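Local coordinates for receptor-like protein kinase ANXUR1 (Arabidopsis thaliana, PDB 6FIG) that is a plant receptor kinase involved in reproduction, whose malectin-like ectodomain probably senses extracellular signals at the cell surface, at residues A[75-80]-A[155-160]. Sequence-based numbering, arbitrary orientation.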
ATOM      1  N   LEU A  75       2.489   8.032 -11.787  1.00 21.06           N
ATOM      2  CA  LEU A  75       2.544   6.933 -12.721  1.00 21.16           C
ATOM      3  C   LEU A  75       1.166   6.723 -13.322  1.00 21.61           C
ATOM      4  O   LEU A  75       0.149   6.753 -12.605  1.00 21.87           O
ATOM      5  CB  LEU A  75       2.954   5.626 -12.058  1.00 23.31           C
ATOM      6  CG  LEU A  75       4.382   5.406 -11.704  1.00 25.18           C
ATOM      7  CD1 LEU A  75       4.581   4.076 -10.992  1.00 26.35           C
ATOM      8  CD2 LEU A  75       5.315   5.504 -12.910  1.00 25.20           C
ATOM      9  N   LEU A  76       1.126   6.546 -14.633  1.00 19.82           N
ATOM     10  CA  LEU A  76      -0.090   6.191 -15.352  1.00 20.32           C
ATOM     11  C   LEU A  76       0.199   4.915 -16.076  1.00 20.35           C
ATOM     12  O   LEU A  76       1.180   4.850 -16.851  1.00 20.57           O
ATOM     13  CB  LEU A  76      -0.488   7.282 -16.336  1.00 21.18           C
ATOM     14  CG  LEU A  76      -1.581   6.934 -17.348  1.00 22.42           C
ATOM     15  CD1 LEU A  76      -2.926   6.735 -16.653  1.00 23.73           C
ATOM     16  CD2 LEU A  76      -1.720   8.032 -18.391  1.00 24.03           C
ATOM     17  N   ARG A  77      -0.618   3.891 -15.871  1.00 19.77           N
ATOM     18  CA  ARG A  77      -0.520   2.669 -16.624  1.00 20.09           C
ATOM     19  C   ARG A  77      -1.782   2.407 -17.417  1.00 20.85           C
ATOM     20  O   ARG A  77      -2.881   2.593 -16.898  1.00 21.75           O
ATOM     21  CB  ARG A  77      -0.302   1.463 -15.725  1.00 21.07           C
ATOM     22  CG  ARG A  77       1.021   1.501 -15.005  1.00 21.19           C
ATOM     23  CD  ARG A  77       1.188   0.332 -14.081  1.00 22.34           C
ATOM     24  NE  ARG A  77       2.431   0.484 -13.338  1.00 22.57           N
ATOM     25  CZ  ARG A  77       2.602   0.197 -12.052  1.00 22.40           C
ATOM     26  NH1 ARG A  77       1.623  -0.270 -11.295  1.00 23.17           N
ATOM     27  NH2 ARG A  77       3.785   0.422 -11.495  1.00 21.75           N
ATOM     28  N   LEU A  78      -1.593   1.942 -18.635  1.00 20.82           N
ATOM     29  CA  LEU A  78      -2.680   1.578 -19.535  1.00 21.40           C
ATOM     30  C   LEU A  78      -2.489   0.112 -19.907  1.00 22.19           C
ATOM     31  O   LEU A  78      -1.420  -0.277 -20.399  1.00 21.97           O
ATOM     32  CB  LEU A  78      -2.646   2.444 -20.788  1.00 21.96           C
ATOM     33  CG  LEU A  78      -2.690   3.953 -20.533  1.00 21.95           C
ATOM     34  CD1 LEU A  78      -2.583   4.699 -21.830  1.00 22.56           C
ATOM     35  CD2 LEU A  78      -3.957   4.375 -19.795  1.00 22.79           C
ATOM     36  N   TYR A  79      -3.518  -0.698 -19.654  1.00 22.83           N
ATOM     37  CA  TYR A  79      -3.491  -2.148 -19.887  1.00 24.27           C
ATOM     38  C   TYR A  79      -4.331  -2.475 -21.112  1.00 25.11           C
ATOM     39  O   TYR A  79      -5.498  -2.064 -21.187  1.00 25.81           O
ATOM     40  CB  TYR A  79      -4.073  -2.905 -18.685  1.00 25.00           C
ATOM     41  CG  TYR A  79      -3.253  -2.829 -17.406  1.00 25.19           C
ATOM     42  CD1 TYR A  79      -3.115  -1.643 -16.694  1.00 24.31           C
ATOM     43  CD2 TYR A  79      -2.619  -3.968 -16.905  1.00 26.13           C
ATOM     44  CE1 TYR A  79      -2.352  -1.579 -15.531  1.00 23.99           C
ATOM     45  CE2 TYR A  79      -1.868  -3.926 -15.732  1.00 26.17           C
ATOM     46  CZ  TYR A  79      -1.743  -2.736 -15.046  1.00 25.60           C
ATOM     47  OH  TYR A  79      -0.988  -2.731 -13.888  1.00 26.32           O
ATOM     48  N   PHE A  80      -3.755  -3.238 -22.031  1.00 25.65           N
ATOM     49  CA  PHE A  80      -4.429  -3.633 -23.256  1.00 26.82           C
ATOM     50  C   PHE A  80      -4.321  -5.135 -23.499  1.00 28.31           C
ATOM     51  O   PHE A  80      -3.243  -5.717 -23.370  1.00 28.02           O
ATOM     52  CB  PHE A  80      -3.794  -2.918 -24.434  1.00 26.83           C
ATOM     53  CG  PHE A  80      -3.845  -1.423 -24.348  1.00 25.63           C
ATOM     54  CD1 PHE A  80      -5.021  -0.746 -24.585  1.00 25.59           C
ATOM     55  CD2 PHE A  80      -2.696  -0.685 -24.025  1.00 24.22           C
ATOM     56  CE1 PHE A  80      -5.056   0.641 -24.516  1.00 24.82           C
ATOM     57  CE2 PHE A  80      -2.734   0.694 -23.958  1.00 24.02           C
ATOM     58  CZ  PHE A  80      -3.913   1.361 -24.210  1.00 24.45           C
ATOM     59  N   GLY A 155      -7.583  -1.679 -18.612  1.00 25.57           N
ATOM     60  CA  GLY A 155      -7.267  -1.223 -17.274  1.00 25.27           C
ATOM     61  C   GLY A 155      -6.529   0.093 -17.271  1.00 24.20           C
ATOM     62  O   GLY A 155      -5.763   0.391 -18.193  1.00 23.07           O
ATOM     63  N   ILE A 156      -6.771   0.871 -16.228  1.00 23.98           N
ATOM     64  CA  ILE A 156      -6.075   2.145 -16.014  1.00 23.31           C
ATOM     65  C   ILE A 156      -5.608   2.213 -14.568  1.00 23.10           C
ATOM     66  O   ILE A 156      -6.405   1.999 -13.676  1.00 22.61           O
ATOM     67  CB  ILE A 156      -6.981   3.357 -16.331  1.00 24.01           C
ATOM     68  CG1 ILE A 156      -7.433   3.327 -17.790  1.00 24.74           C
ATOM     69  CG2 ILE A 156      -6.251   4.665 -16.041  1.00 23.81           C
ATOM     70  CD1 ILE A 156      -8.470   4.376 -18.147  1.00 25.49           C
ATOM     71  N   GLU A 157      -4.319   2.507 -14.335  1.00 21.52           N
ATOM     72  CA  GLU A 157      -3.854   2.881 -12.992  1.00 22.12           C
ATOM     73  C   GLU A 157      -3.276   4.277 -12.982  1.00 21.43           C
ATOM     74  O   GLU A 157      -2.588   4.675 -13.922  1.00 20.37           O
ATOM     75  CB  GLU A 157      -2.790   1.945 -12.427  1.00 23.34           C
ATOM     76  CG  GLU A 157      -3.177   0.509 -12.246  1.00 24.54           C
ATOM     77  CD  GLU A 157      -2.091  -0.209 -11.468  1.00 25.38           C
ATOM     78  OE1 GLU A 157      -1.188  -0.762 -12.108  1.00 24.75           O
ATOM     79  OE2 GLU A 157      -2.133  -0.151 -10.219  1.00 27.67           O
ATOM     80  N   VAL A 158      -3.608   5.019 -11.940  1.00 21.29           N
ATOM     81  CA  VAL A 158      -2.999   6.303 -11.629  1.00 21.76           C
ATOM     82  C   VAL A 158      -2.483   6.237 -10.219  1.00 21.66           C
ATOM     83  O   VAL A 158      -3.242   5.988  -9.299  1.00 22.28           O
ATOM     84  CB  VAL A 158      -3.998   7.451 -11.804  1.00 23.07           C
ATOM     85  CG1 VAL A 158      -3.333   8.778 -11.453  1.00 23.89           C
ATOM     86  CG2 VAL A 158      -4.507   7.470 -13.230  1.00 23.67           C
ATOM     87  N   ILE A 159      -1.179   6.468 -10.050  1.00 20.86           N
ATOM     88  CA  ILE A 159      -0.471   6.246  -8.789  1.00 21.18           C
ATOM     89  C   ILE A 159       0.408   7.465  -8.541  1.00 21.29           C
ATOM     90  O   ILE A 159       1.318   7.737  -9.332  1.00 20.85           O
ATOM     91  CB  ILE A 159       0.425   5.000  -8.892  1.00 21.49           C
ATOM     92  CG1 ILE A 159      -0.396   3.738  -9.236  1.00 22.33           C
ATOM     93  CG2 ILE A 159       1.216   4.784  -7.610  1.00 22.69           C
ATOM     94  CD1 ILE A 159       0.410   2.651  -9.899  1.00 22.72           C
ATOM     95  N   GLN A 160       0.161   8.175  -7.457  1.00 21.94           N
ATOM     96  CA  GLN A 160       1.045   9.267  -7.046  1.00 22.88           C
ATOM     97  C   GLN A 160       2.440   8.715  -6.739  1.00 23.31           C
ATOM     98  O   GLN A 160       2.563   7.680  -6.083  1.00 24.00           O
ATOM     99  CB  GLN A 160       0.500   9.974  -5.811  1.00 24.78           C
ATOM    100  CG  GLN A 160       1.195  11.285  -5.535  1.00 25.83           C
ATOM    101  CD  GLN A 160       0.643  11.985  -4.332  1.00 28.08           C
ATOM    102  OE1 GLN A 160      -0.531  12.382  -4.321  1.00 30.86           O
ATOM    103  NE2 GLN A 160       1.482  12.161  -3.319  1.00 29.20           N
TER
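The guanidinium of Arg77 has the terminal methyl of Ile159 over one face, Ile159 CD1 lying 3.5 Å from Arg77 NH1, and the carboxylate of Glu157 at its edge. Arg77 NH1 meets Glu157 OE1 at 3.0 Å in a salt bridge whose N-H...O bond is nearly straight (169°), with the oxygen in the guanidinium plane. The Tyr79 ring also presents its edge to this oxygen, and Tyr79 OH donates a hydrogen bond of 2.7 Å to Glu157 OE1. Both donors stand out of the carboxylate plane, on opposite faces of it. With CG beside the backbone N (chi1 -65°) and the chain extended to NE, Arg77 runs side by side with Glu157. Lys20 pairs with Glu157 OE2 and Glu125 with Arg77 NE; these positive and negative partners would probably keep the buried carboxylate ionised.

The two strands, 73-80 and 151-161, are antiparallel neighbours in one sheet of the malectin-like domain, a β-sandwich. Arg77 and Glu157 form a hydrogen-bonded pair, their backbones joined in both directions, and Leu75 pairs likewise with Ile159. At Tyr79 and Gly155 the return bond, from Gly155 N to Tyr79 O, is weak at 3.3 Å. A bound calcium ion lies close to this glycine.

On the face opposite Arg77, Tyr79 and Glu157, Leu76 CD1 reaches Val158 CG2 at 3.8 Å and Ile156 CG2 at 4.0 Å, while Ile138 of strand 135-142, in the five-stranded antiparallel sheet, packs on Leu76 and Ile156.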